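Side-chain contacts in protein SSD1 (Saccharomyces cerevisiae S288C, PDB 7AM1), which binds mRNA as a translational repressor and is a non-enzymatic member of the RNase II family, with an alternative RNA recognition site: residues R666-V671 with E697-K702; T559-I564 with A572-Q577; R414-A419 with K425-L430. All blocks are in the same frame, centred on the assembly; numbering follows the deposited sequence.

In the fold
All three contacts are buried around the RNB domain of the SSD1 pseudonuclease, yet they differ in chemistry. Interactions 1 and 2 are apolar across their segments: in the first a cysteine of helix 689-725 meets helix 668-681, in the second helix 544-568 lies against strand 573-576. They touch each other where V671 packs on L573. Interaction 3 joins the end of helix 408-416 to the returning strand 426-427 and the residues after it, and combines apolar packing with an arginine and a water that share one carbonyl. It meets interaction 1 through Y667 and S417, whereas interactions 2 and 3 stay about 8 Å apart at their nearest atoms.

Interaction 1: residues R666-V671 with E697-K702; sequences RYADHV and EYCNFK
The Y667 ring meets C699 at its edge: SG lies near the ring plane, 4.4 Å from CD2, while one face of the same ring is covered by CB of H670, centred above it. The H670 ring in turn has CD1 of Y667 over one face, displaced toward the rim. On the other segment, one face of the Y698 ring carries CG of K702, again off centre. NE and NH2 of the R666 guanidinium grip the D669 carboxylate side-on, each nitrogen taking one oxygen. Both oxygens lie close to the guanidinium plane, while the NE bond is tilted from the carboxylate plane; NH2 to OD2 is 2.8 Å and uses the syn lone pair.

Between the segments, C699 does most of the work. Its SG points away from its own carbonyl carbon (chi1 -73°), which carries the sulfur to A668 of helix 668-681; there it lies 4.1 Å from A668 CB and 3.9 Å from A668 N. The small methyl lets the chains come close, with the CA atoms of A668 and C699 6.3 Å apart. Y636 of strand 635-638 touches both residues, and D410 binds the Y667 hydroxyl.

Between these two segments the contact rests on one sulfur, with no hydrogen bond across. The implication is a division of labour: dispersion and shape hold the sulfur against ring edge and methyl, while directional bonds order each segment separately.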
loop_
_atom_site.group_PDB
_atom_site.type_symbol
_atom_site.label_atom_id
_atom_site.label_comp_id
_atom_site.label_asym_id
_atom_site.label_seq_id
_atom_site.Cartn_x
_atom_site.Cartn_y
_atom_site.Cartn_z
ATOM N N ARG A 666 8.687 13.994 1.690
ATOM C CA ARG A 666 9.180 13.319 0.496
ATOM C C ARG A 666 10.428 14.030 -0.012
ATOM O O ARG A 666 10.399 15.240 -0.264
ATOM C CB ARG A 666 8.119 13.298 -0.607
ATOM C CG ARG A 666 6.789 12.707 -0.194
ATOM C CD ARG A 666 5.892 12.500 -1.416
ATOM N NE ARG A 666 5.615 13.762 -2.110
ATOM C CZ ARG A 666 4.402 14.193 -2.461
ATOM N NH1 ARG A 666 3.322 13.468 -2.196
ATOM N NH2 ARG A 666 4.270 15.358 -3.086
ATOM N N TYR A 667 11.520 13.281 -0.178
ATOM C CA TYR A 667 12.735 13.901 -0.688
ATOM C C TYR A 667 12.658 14.179 -2.185
ATOM O O TYR A 667 13.317 15.103 -2.668
ATOM C CB TYR A 667 13.966 13.036 -0.413
ATOM C CG TYR A 667 15.238 13.758 -0.777
ATOM C CD1 TYR A 667 15.833 14.641 0.114
ATOM C CD2 TYR A 667 15.818 13.600 -2.029
ATOM C CE1 TYR A 667 16.983 15.326 -0.221
ATOM C CE2 TYR A 667 16.969 14.281 -2.373
ATOM C CZ TYR A 667 17.546 15.142 -1.467
ATOM O OH TYR A 667 18.691 15.818 -1.810
ATOM N N ALA A 668 11.882 13.395 -2.940
ATOM C CA ALA A 668 11.742 13.670 -4.365
ATOM C C ALA A 668 11.304 15.112 -4.595
ATOM O O ALA A 668 11.771 15.775 -5.530
ATOM C CB ALA A 668 10.741 12.703 -4.997
ATOM N N ASP A 669 10.416 15.618 -3.733
ATOM C CA ASP A 669 9.952 16.994 -3.850
ATOM C C ASP A 669 11.098 17.988 -3.724
ATOM O O ASP A 669 11.046 19.070 -4.322
ATOM C CB ASP A 669 8.883 17.275 -2.791
ATOM C CG ASP A 669 7.621 16.451 -3.001
ATOM O OD1 ASP A 669 7.748 15.221 -3.171
ATOM O OD2 ASP A 669 6.507 17.021 -2.983
ATOM N N HIS A 670 12.134 17.654 -2.947
ATOM C CA HIS A 670 13.294 18.534 -2.855
ATOM C C HIS A 670 13.941 18.710 -4.220
ATOM O O HIS A 670 14.252 19.831 -4.633
ATOM C CB HIS A 670 14.313 17.985 -1.857
ATOM C CG HIS A 670 13.870 18.073 -0.432
ATOM N ND1 HIS A 670 14.716 18.460 0.586
ATOM C CD2 HIS A 670 12.671 17.827 0.147
ATOM C CE1 HIS A 670 14.056 18.448 1.730
ATOM N NE2 HIS A 670 12.813 18.068 1.492
ATOM N N VAL A 671 14.158 17.603 -4.933
ATOM C CA VAL A 671 14.717 17.679 -6.279
ATOM C C VAL A 671 13.808 18.506 -7.177
ATOM O O VAL A 671 14.264 19.383 -7.920
ATOM C CB VAL A 671 14.934 16.265 -6.848
ATOM C CG1 VAL A 671 15.539 16.344 -8.237
ATOM C CG2 VAL A 671 15.817 15.433 -5.918
ATOM N N GLU A 697 15.316 6.396 -8.632
ATOM C CA GLU A 697 15.057 4.998 -8.299
ATOM C C GLU A 697 15.237 4.728 -6.811
ATOM O O GLU A 697 14.530 3.883 -6.253
ATOM C CB GLU A 697 15.941 4.070 -9.128
ATOM C CG GLU A 697 15.561 4.032 -10.599
ATOM C CD GLU A 697 14.119 3.578 -10.826
ATOM O OE1 GLU A 697 13.442 3.155 -9.854
ATOM O OE2 GLU A 697 13.663 3.642 -11.986
ATOM N N TYR A 698 16.180 5.407 -6.156
ATOM C CA TYR A 698 16.286 5.296 -4.705
ATOM C C TYR A 698 15.039 5.853 -4.022
ATOM O O TYR A 698 14.539 5.265 -3.053
ATOM C CB TYR A 698 17.539 6.019 -4.210
ATOM C CG TYR A 698 17.807 5.804 -2.737
ATOM C CD1 TYR A 698 18.319 4.596 -2.274
ATOM C CD2 TYR A 698 17.548 6.803 -1.810
ATOM C CE1 TYR A 698 18.560 4.394 -0.934
ATOM C CE2 TYR A 698 17.786 6.607 -0.463
ATOM C CZ TYR A 698 18.296 5.404 -0.033
ATOM O OH TYR A 698 18.539 5.203 1.306
ATOM N N CYS A 699 14.535 6.999 -4.497
ATOM C CA CYS A 699 13.289 7.535 -3.956
ATOM C C CYS A 699 12.157 6.529 -4.102
ATOM O O CYS A 699 11.346 6.357 -3.185
ATOM C CB CYS A 699 12.911 8.845 -4.651
ATOM S SG CYS A 699 13.916 10.288 -4.212
ATOM N N ASN A 700 12.076 5.862 -5.256
ATOM C CA ASN A 700 11.065 4.829 -5.446
ATOM C C ASN A 700 11.212 3.739 -4.395
ATOM O O ASN A 700 10.230 3.296 -3.790
ATOM C CB ASN A 700 11.193 4.222 -6.844
ATOM C CG ASN A 700 10.666 5.127 -7.929
ATOM O OD1 ASN A 700 9.764 5.938 -7.701
ATOM N ND2 ASN A 700 11.232 4.998 -9.124
ATOM N N PHE A 701 12.442 3.278 -4.176
ATOM C CA PHE A 701 12.666 2.196 -3.228
ATOM C C PHE A 701 12.207 2.588 -1.830
ATOM O O PHE A 701 11.431 1.866 -1.193
ATOM C CB PHE A 701 14.147 1.812 -3.234
ATOM C CG PHE A 701 14.514 0.805 -2.191
ATOM C CD1 PHE A 701 14.214 -0.534 -2.363
ATOM C CD2 PHE A 701 15.191 1.197 -1.048
ATOM C CE1 PHE A 701 14.554 -1.463 -1.400
ATOM C CE2 PHE A 701 15.546 0.264 -0.083
ATOM C CZ PHE A 701 15.225 -1.063 -0.262
ATOM N N LYS A 702 12.666 3.738 -1.341
ATOM C CA LYS A 702 12.337 4.139 0.022
ATOM C C LYS A 702 10.860 4.498 0.162
ATOM O O LYS A 702 10.274 4.278 1.227
ATOM C CB LYS A 702 13.236 5.296 0.456
ATOM C CG LYS A 702 14.731 4.952 0.366
ATOM C CD LYS A 702 15.274 4.118 1.539
ATOM C CE LYS A 702 14.927 4.682 2.907
ATOM N NZ LYS A 702 15.942 4.315 3.938
#

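Interaction 2: residues T559-I564 with A572-Q577; sequences TVAEKI and ALLRRQ
I564, on helix 544-568, packs against strand 573-576 in a helix-on-strand contact within the RNB domain, where the strand pairs antiparallel with strand 635-638. The chain leaves the helix and returns after a short connection, and the axes of the two short segments run 130° apart at a closest approach of 9.0 Å.

Side chain to side chain, every contact is apolar. CG1 of I564 sits between its backbone N and carbonyl carbon (chi1 64°), a placement that brings it to 4.1 Å from CB of A572 and sends CD1 onward to the strand. There I564 and L574 slide past each other in opposite directions, with CD1 to CD2 at 4.2 Å. The same L574 CD2 also reaches CB of A561, about one turn back along the helix, at 4.0 Å, so a single leucine methyl touches both helix residues. V560 touches V672 and I564 touches Q675 on helix 668-681.

Contacts between side chain and backbone form the second group. CB of A572 lies 4.0 Å from the carbonyl oxygen of I564, where the CA atoms of these residues come within 6.0 Å. The backbone N and O of L573 have side-chain partners elsewhere, Q675 and T658. I564 CD1 also packs against L573 O, 3.6 Å away, in van der Waals contact.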
loop_
_atom_site.group_PDB
_atom_site.type_symbol
_atom_site.label_atom_id
_atom_site.label_comp_id
_atom_site.label_asym_id
_atom_site.label_seq_id
_atom_site.Cartn_x
_atom_site.Cartn_y
_atom_site.Cartn_z
ATOM N N THR A 559 0.505 21.004 -12.541
ATOM C CA THR A 559 0.997 22.259 -13.092
ATOM C C THR A 559 2.513 22.333 -13.019
ATOM O O THR A 559 3.169 22.760 -13.978
ATOM C CB THR A 559 0.363 23.432 -12.340
ATOM O OG1 THR A 559 -1.048 23.444 -12.595
ATOM C CG2 THR A 559 0.981 24.760 -12.764
ATOM N N VAL A 560 3.084 21.926 -11.886
ATOM C CA VAL A 560 4.530 21.981 -11.721
ATOM C C VAL A 560 5.212 21.007 -12.674
ATOM O O VAL A 560 6.230 21.342 -13.293
ATOM C CB VAL A 560 4.892 21.713 -10.249
ATOM C CG1 VAL A 560 6.392 21.534 -10.077
ATOM C CG2 VAL A 560 4.387 22.864 -9.379
ATOM N N ALA A 561 4.654 19.801 -12.828
ATOM C CA ALA A 561 5.222 18.828 -13.758
ATOM C C ALA A 561 5.272 19.386 -15.176
ATOM O O ALA A 561 6.284 19.252 -15.873
ATOM C CB ALA A 561 4.409 17.532 -13.731
ATOM N N GLU A 562 4.173 19.996 -15.628
ATOM C CA GLU A 562 4.130 20.586 -16.964
ATOM C C GLU A 562 5.183 21.675 -17.112
ATOM O O GLU A 562 5.858 21.767 -18.146
ATOM C CB GLU A 562 2.731 21.150 -17.223
ATOM C CG GLU A 562 1.656 20.079 -17.349
ATOM C CD GLU A 562 0.239 20.641 -17.386
ATOM O OE1 GLU A 562 0.069 21.863 -17.193
ATOM O OE2 GLU A 562 -0.709 19.846 -17.578
ATOM N N LYS A 563 5.346 22.500 -16.077
ATOM C CA LYS A 563 6.286 23.610 -16.140
ATOM C C LYS A 563 7.729 23.125 -16.229
ATOM O O LYS A 563 8.496 23.597 -17.077
ATOM C CB LYS A 563 6.100 24.515 -14.922
ATOM C CG LYS A 563 7.059 25.691 -14.887
ATOM C CD LYS A 563 6.461 26.876 -14.156
ATOM C CE LYS A 563 5.283 27.466 -14.925
ATOM N N ILE A 564 8.126 22.194 -15.354
ATOM C CA ILE A 564 9.527 21.780 -15.331
ATOM C C ILE A 564 9.870 20.948 -16.560
ATOM O O ILE A 564 11.005 20.999 -17.048
ATOM C CB ILE A 564 9.883 21.031 -14.031
ATOM C CG1 ILE A 564 9.098 19.727 -13.907
ATOM C CG2 ILE A 564 9.653 21.938 -12.824
ATOM C CD1 ILE A 564 9.476 18.895 -12.673
ATOM N N ALA A 572 13.900 16.654 -16.155
ATOM C CA ALA A 572 12.799 16.783 -15.209
ATOM C C ALA A 572 12.584 15.487 -14.432
ATOM O O ALA A 572 12.583 14.392 -15.000
ATOM C CB ALA A 572 11.508 17.159 -15.944
ATOM N N LEU A 573 12.400 15.620 -13.118
ATOM C CA LEU A 573 12.000 14.499 -12.272
ATOM C C LEU A 573 10.477 14.465 -12.263
ATOM O O LEU A 573 9.831 15.384 -11.748
ATOM C CB LEU A 573 12.559 14.629 -10.859
ATOM C CG LEU A 573 12.302 13.424 -9.937
ATOM C CD1 LEU A 573 13.104 13.572 -8.656
ATOM C CD2 LEU A 573 10.828 13.209 -9.594
ATOM N N LEU A 574 9.911 13.432 -12.864
ATOM C CA LEU A 574 8.478 13.276 -13.032
ATOM C C LEU A 574 8.023 12.012 -12.306
ATOM O O LEU A 574 8.819 11.296 -11.695
ATOM C CB LEU A 574 8.137 13.229 -14.523
ATOM C CG LEU A 574 8.552 14.477 -15.311
ATOM C CD1 LEU A 574 8.306 14.284 -16.802
ATOM C CD2 LEU A 574 7.812 15.701 -14.805
ATOM N N ARG A 575 6.725 11.732 -12.385
ATOM C CA ARG A 575 6.149 10.566 -11.727
ATOM C C ARG A 575 5.074 9.996 -12.633
ATOM O O ARG A 575 4.174 10.724 -13.061
ATOM C CB ARG A 575 5.574 10.932 -10.358
ATOM C CG ARG A 575 5.040 9.752 -9.561
ATOM C CD ARG A 575 4.871 10.146 -8.107
ATOM N NE ARG A 575 4.368 9.060 -7.277
ATOM C CZ ARG A 575 5.120 8.091 -6.762
ATOM N NH1 ARG A 575 6.424 8.034 -7.006
ATOM N NH2 ARG A 575 4.554 7.162 -6.008
ATOM N N ARG A 576 5.193 8.719 -12.964
ATOM C CA ARG A 576 4.229 8.073 -13.835
ATOM C C ARG A 576 3.641 6.853 -13.143
ATOM O O ARG A 576 4.112 6.413 -12.095
ATOM C CB ARG A 576 4.860 7.676 -15.172
ATOM C CG ARG A 576 5.938 6.606 -15.096
ATOM C CD ARG A 576 6.421 6.334 -16.498
ATOM N NE ARG A 576 7.336 5.206 -16.582
ATOM C CZ ARG A 576 7.488 4.454 -17.667
ATOM N NH1 ARG A 576 6.764 4.694 -18.754
ATOM N NH2 ARG A 576 8.359 3.453 -17.661
ATOM N N GLN A 577 2.596 6.312 -13.756
ATOM C CA GLN A 577 1.909 5.144 -13.220
ATOM C C GLN A 577 1.314 4.404 -14.404
ATOM O O GLN A 577 0.469 4.954 -15.117
ATOM C CB GLN A 577 0.835 5.552 -12.215
ATOM C CG GLN A 577 0.427 4.452 -11.253
ATOM C CD GLN A 577 -0.722 3.614 -11.768
ATOM O OE1 GLN A 577 -1.561 4.090 -12.534
ATOM N NE2 GLN A 577 -0.783 2.364 -11.323
#

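Interaction 3: residues R414-A419 with K425-L430; sequences RKRSSA and KLVNLL. With 1PE (pentaethylene glycol), chain E.
R416 lays its side chain over the backbone of N428 and L429, its CD 3.4 Å from L429 O, and its guanidinium ends beside V427. With CG opposite the carbonyl carbon (chi1 -87°), the extended chain from CG to NE reaches N428. At the far end NH1 donates to N428 O at 2.8 Å with an N-H...O angle of 154°. The acceptor lies almost in the guanidinium plane, whereas the donor stands above the carbonyl plane. The arm crosses V427 at about a right angle, CG1 being 3.5 Å from NH1. E328 forms a salt bridge with R416 NE, so the head has a partner outside the two segments.

The chain turns out of helix 408-416 at S417, which has positive phi. L429 fits under this turn: CG lies opposite its own backbone N (chi1 176°), and CD1 comes to 3.4 Å from S417 C. Farther along, A419 CB packs beside the backbone, 3.2 Å from V427 O, close to where the short hairpin of strands 420-421 and 426-427 returns. K425 NZ donates to OH6 of a pentaethylene glycol at 3.0 Å, a molecule probably from the crystallisation liquor.

A water donates to both S418 O and N428 O, giving the latter carbonyl a second donor beside R416. A methionine in place of R416 would probably leave N428 O with the water but no guanidinium, and E328 without its mate. The polar part of the junction centres on one carbonyl with two donors, beside apolar packing of L429 and A419, and the buried positive charge is probably offset by E328.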
loop_
_atom_site.group_PDB
_atom_site.type_symbol
_atom_site.label_atom_id
_atom_site.label_comp_id
_atom_site.label_asym_id
_atom_site.label_seq_id
_atom_site.Cartn_x
_atom_site.Cartn_y
_atom_site.Cartn_z
ATOM N N ARG A 414 18.364 12.922 2.042
ATOM C CA ARG A 414 18.330 12.095 0.842
ATOM C C ARG A 414 18.406 10.617 1.207
ATOM O O ARG A 414 17.744 9.778 0.583
ATOM C CB ARG A 414 19.477 12.488 -0.089
ATOM C CG ARG A 414 19.501 11.759 -1.424
ATOM C CD ARG A 414 20.802 12.036 -2.166
ATOM N NE ARG A 414 20.904 13.426 -2.604
ATOM C CZ ARG A 414 20.573 13.869 -3.815
ATOM N NH1 ARG A 414 20.111 13.033 -4.736
ATOM N NH2 ARG A 414 20.708 15.157 -4.107
ATOM N N LYS A 415 19.209 10.279 2.222
ATOM C CA LYS A 415 19.318 8.888 2.653
ATOM C C LYS A 415 18.004 8.387 3.244
ATOM O O LYS A 415 17.546 7.284 2.919
ATOM C CB LYS A 415 20.450 8.738 3.671
ATOM C CG LYS A 415 20.745 7.292 4.057
ATOM N N ARG A 416 17.388 9.177 4.131
ATOM C CA ARG A 416 16.079 8.813 4.667
ATOM C C ARG A 416 15.055 8.711 3.546
ATOM O O ARG A 416 14.315 7.725 3.446
ATOM C CB ARG A 416 15.630 9.843 5.704
ATOM C CG ARG A 416 16.119 9.579 7.111
ATOM C CD ARG A 416 15.308 10.344 8.161
ATOM N NE ARG A 416 15.971 10.255 9.457
ATOM C CZ ARG A 416 15.366 10.344 10.636
ATOM N NH1 ARG A 416 14.056 10.548 10.717
ATOM N NH2 ARG A 416 16.086 10.240 11.744
ATOM N N SER A 417 14.994 9.748 2.705
ATOM C CA SER A 417 14.248 9.778 1.451
ATOM C C SER A 417 12.751 9.973 1.658
ATOM O O SER A 417 12.145 10.819 0.995
ATOM C CB SER A 417 14.508 8.505 0.640
ATOM O OG SER A 417 13.953 8.606 -0.664
ATOM N N SER A 418 12.141 9.206 2.553
ATOM C CA SER A 418 10.720 9.364 2.815
ATOM C C SER A 418 10.442 9.280 4.305
ATOM O O SER A 418 11.032 8.464 5.020
ATOM C CB SER A 418 9.892 8.305 2.074
ATOM O OG SER A 418 8.534 8.375 2.460
ATOM N N ALA A 419 9.525 10.123 4.763
ATOM C CA ALA A 419 8.973 9.946 6.090
ATOM C C ALA A 419 8.090 8.705 6.103
ATOM O O ALA A 419 7.634 8.223 5.060
ATOM C CB ALA A 419 8.176 11.178 6.509
ATOM N N LYS A 425 3.248 5.269 15.306
ATOM C CA LYS A 425 4.463 6.066 15.336
ATOM C C LYS A 425 4.643 6.744 13.989
ATOM O O LYS A 425 4.106 6.298 12.973
ATOM C CB LYS A 425 5.672 5.163 15.626
ATOM C CG LYS A 425 6.839 5.808 16.343
ATOM C CD LYS A 425 8.140 5.089 15.993
ATOM C CE LYS A 425 9.322 5.641 16.781
ATOM N NZ LYS A 425 10.564 4.836 16.591
ATOM N N LEU A 426 5.420 7.828 13.992
ATOM C CA LEU A 426 5.813 8.487 12.755
ATOM C C LEU A 426 7.318 8.713 12.789
ATOM O O LEU A 426 7.911 8.904 13.856
ATOM C CB LEU A 426 5.084 9.830 12.536
ATOM C CG LEU A 426 5.498 11.062 13.342
ATOM C CD1 LEU A 426 6.747 11.711 12.755
ATOM C CD2 LEU A 426 4.366 12.084 13.399
ATOM N N VAL A 427 7.930 8.695 11.611
ATOM C CA VAL A 427 9.354 8.974 11.462
ATOM C C VAL A 427 9.485 10.117 10.469
ATOM O O VAL A 427 9.010 10.012 9.331
ATOM C CB VAL A 427 10.139 7.739 10.994
ATOM C CG1 VAL A 427 11.626 8.044 10.983
ATOM C CG2 VAL A 427 9.840 6.547 11.889
ATOM N N ASN A 428 10.121 11.203 10.898
ATOM C CA ASN A 428 10.241 12.386 10.063
ATOM C C ASN A 428 11.162 12.127 8.874
ATOM O O ASN A 428 11.993 11.217 8.883
ATOM C CB ASN A 428 10.810 13.566 10.854
ATOM C CG ASN A 428 9.961 13.948 12.040
ATOM O OD1 ASN A 428 8.733 13.839 12.007
ATOM N ND2 ASN A 428 10.614 14.416 13.100
ATOM N N LEU A 429 11.019 12.957 7.843
ATOM C CA LEU A 429 12.057 13.027 6.823
ATOM C C LEU A 429 13.235 13.854 7.323
ATOM O O LEU A 429 14.395 13.449 7.189
ATOM C CB LEU A 429 11.497 13.625 5.532
ATOM C CG LEU A 429 12.499 13.855 4.396
ATOM C CD1 LEU A 429 13.081 12.533 3.924
ATOM C CD2 LEU A 429 11.848 14.603 3.242
ATOM N N LEU A 430 12.944 14.996 7.921
ATOM C CA LEU A 430 13.920 16.000 8.309
ATOM C C LEU A 430 14.166 15.965 9.807
ATOM O O LEU A 430 13.445 15.304 10.559
ATOM C CB LEU A 430 13.422 17.385 7.891
ATOM C CG LEU A 430 13.150 17.554 6.395
ATOM C CD1 LEU A 430 12.374 18.834 6.128
ATOM C CD2 LEU A 430 14.456 17.543 5.619
HETATM C C15 1PE E . 9.785 1.543 18.270
HETATM O OH6 1PE E . 9.541 2.886 18.576
HETATM C C16 1PE E . 7.243 3.050 19.243
HETATM C C26 1PE E . 8.706 3.088 19.682
HETATM O OH7 1PE E . 6.594 4.214 19.677
HETATM O O HOH W 1 11.955 8.519 7.738
#